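Local coordinates for putative dimetal phosphatase (Danio rerio, PDB 2NXF), which probably hydrolyses ADP-ribose and CDP-alcohols such as CDP-choline and CDP-glycerol at a dinuclear metal centre, at residues D42-W47 and L83-V88. Numbering follows the deposited sequence.
With EOH (ethanol), chain G.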
loop_
_atom_site.group_PDB
_atom_site.type_symbol
_atom_site.label_atom_id
_atom_site.label_comp_id
_atom_site.label_asym_id
_atom_site.label_seq_id
_atom_site.Cartn_x
_atom_site.Cartn_y
_atom_site.Cartn_z
ATOM N N ASP A 42 9.890 14.089 -10.140
ATOM C CA ASP A 42 10.989 13.428 -10.852
ATOM C C ASP A 42 10.642 11.987 -11.264
ATOM O O ASP A 42 10.979 11.560 -12.388
ATOM C CB ASP A 42 12.280 13.439 -10.049
ATOM C CG ASP A 42 13.410 12.760 -10.802
ATOM O OD1 ASP A 42 13.990 13.393 -11.720
ATOM O OD2 ASP A 42 13.649 11.566 -10.520
ATOM N N ALA A 43 9.966 11.255 -10.369
ATOM C CA ALA A 43 9.511 9.891 -10.699
ATOM C C ALA A 43 8.609 9.941 -11.945
ATOM O O ALA A 43 8.773 9.159 -12.894
ATOM C CB ALA A 43 8.768 9.273 -9.530
ATOM N N VAL A 44 7.676 10.894 -11.933
ATOM C CA VAL A 44 6.738 11.085 -13.050
ATOM C C VAL A 44 7.465 11.390 -14.350
ATOM O O VAL A 44 7.166 10.792 -15.398
ATOM C CB VAL A 44 5.665 12.162 -12.712
ATOM C CG1 VAL A 44 4.901 12.630 -13.986
ATOM C CG2 VAL A 44 4.724 11.627 -11.687
ATOM N N LEU A 45 8.449 12.290 -14.291
ATOM C CA LEU A 45 9.300 12.562 -15.452
ATOM C C LEU A 45 9.933 11.277 -16.007
ATOM O O LEU A 45 9.902 11.035 -17.222
ATOM C CB LEU A 45 10.378 13.578 -15.065
ATOM C CG LEU A 45 11.330 14.084 -16.130
ATOM C CD1 LEU A 45 10.569 14.559 -17.355
ATOM C CD2 LEU A 45 12.165 15.235 -15.546
ATOM N N GLN A 46 10.482 10.450 -15.115
ATOM C CA GLN A 46 11.117 9.191 -15.519
ATOM C C GLN A 46 10.107 8.195 -16.113
ATOM O O GLN A 46 10.374 7.605 -17.163
ATOM C CB GLN A 46 11.933 8.577 -14.370
ATOM C CG GLN A 46 13.085 9.490 -13.915
ATOM C CD GLN A 46 14.163 8.764 -13.101
ATOM O OE1 GLN A 46 14.593 7.650 -13.450
ATOM N NE2 GLN A 46 14.623 9.408 -12.022
ATOM N N TRP A 47 8.939 8.069 -15.488
ATOM C CA TRP A 47 7.890 7.156 -15.976
ATOM C C TRP A 47 7.375 7.584 -17.341
ATOM O O TRP A 47 7.026 6.741 -18.169
ATOM C CB TRP A 47 6.725 7.101 -14.999
ATOM C CG TRP A 47 7.044 6.408 -13.706
ATOM C CD1 TRP A 47 7.918 5.374 -13.512
ATOM C CD2 TRP A 47 6.456 6.691 -12.429
ATOM N NE1 TRP A 47 7.915 4.999 -12.175
ATOM C CE2 TRP A 47 7.021 5.795 -11.498
ATOM C CE3 TRP A 47 5.516 7.637 -11.977
ATOM C CZ2 TRP A 47 6.659 5.800 -10.140
ATOM C CZ3 TRP A 47 5.152 7.635 -10.611
ATOM C CH2 TRP A 47 5.733 6.729 -9.722
ATOM N N LEU A 83 0.862 13.835 -10.429
ATOM C CA LEU A 83 0.535 12.538 -11.042
ATOM C C LEU A 83 -0.182 12.663 -12.380
ATOM O O LEU A 83 0.054 11.863 -13.290
ATOM C CB LEU A 83 -0.260 11.657 -10.079
ATOM C CG LEU A 83 0.594 10.984 -9.009
ATOM C CD1 LEU A 83 -0.314 10.433 -7.912
ATOM C CD2 LEU A 83 1.479 9.857 -9.564
ATOM N N ASP A 84 -1.040 13.671 -12.522
ATOM C CA ASP A 84 -1.777 13.863 -13.782
ATOM C C ASP A 84 -0.856 14.121 -14.975
ATOM O O ASP A 84 -1.208 13.806 -16.117
ATOM C CB ASP A 84 -2.780 15.008 -13.651
ATOM C CG ASP A 84 -4.005 14.626 -12.853
ATOM O OD1 ASP A 84 -4.253 13.422 -12.631
ATOM O OD2 ASP A 84 -4.732 15.546 -12.427
ATOM N N ALA A 85 0.310 14.705 -14.704
ATOM C CA ALA A 85 1.314 14.993 -15.730
ATOM C C ALA A 85 1.844 13.726 -16.408
ATOM O O ALA A 85 2.416 13.811 -17.495
ATOM C CB ALA A 85 2.464 15.799 -15.126
ATOM N N CYS A 86 1.655 12.562 -15.774
ATOM C CA CYS A 86 2.132 11.293 -16.336
ATOM C C CYS A 86 1.274 10.806 -17.505
ATOM O O CYS A 86 1.725 9.987 -18.314
ATOM C CB CYS A 86 2.211 10.210 -15.260
ATOM S SG CYS A 86 3.484 8.956 -15.575
ATOM N N SER A 87 0.032 11.295 -17.578
ATOM C CA SER A 87 -0.895 10.973 -18.681
ATOM C C SER A 87 -1.292 9.495 -18.834
ATOM O O SER A 87 -1.662 9.065 -19.927
ATOM C CB SER A 87 -0.360 11.514 -20.019
ATOM O OG SER A 87 -0.038 12.891 -19.929
ATOM N N VAL A 88 -1.203 8.717 -17.750
ATOM C CA VAL A 88 -1.719 7.343 -17.764
ATOM C C VAL A 88 -2.506 7.073 -16.490
ATOM O O VAL A 88 -2.451 7.861 -15.547
ATOM C CB VAL A 88 -0.611 6.250 -17.923
ATOM C CG1 VAL A 88 0.016 6.287 -19.326
ATOM C CG2 VAL A 88 0.425 6.346 -16.820
HETATM C C1 EOH G . 3.348 7.556 -19.804
HETATM C C2 EOH G . 3.069 6.623 -20.984
HETATM O O EOH G . 3.209 8.919 -20.173
#
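Val-44 of helix 35-49 faces Cys-86, their CA atoms 5.7 Å apart, near the C-terminal end of helix 72-84, where a type I turn spans Asp-84 to Ser-87 and Ser-87 leaves helical angles with positive phi. The contact across the segments is apolar. Val-44 divides its two methyls: CG1, anti to the backbone N (chi1 166°), lies against the turn, 3.7 Å from Cys-86 N and 3.8 Å from Cys-86 CB, and also reaches the methyl of Ala-85, while CG2 meets Leu-83 CD2 at 4.3 Å. One helical turn on, Leu-83 CD2 sits at the edge of the Trp-47 indole, near its plane; in the modelled conformer of Cys-86, one of two, SG lies 3.8 Å from Trp-47 CB and also at the indole edge. Trp-47 NE1 donates to Ala-297 O, and its ring meets that of Phe-296 nearly perpendicularly, tying the helix to strand 295-301. Beside the turn, an ethanol molecule, probably from the crystallisation liquor, donates a 2.6 Å hydrogen bond from its O to Cys-86 O. The packing sets helix 35-49 against the C-terminal end of helix 72-84 and the turn that follows, just before edge strand 89-92 of the calcineurin-like metallophosphoesterase fold.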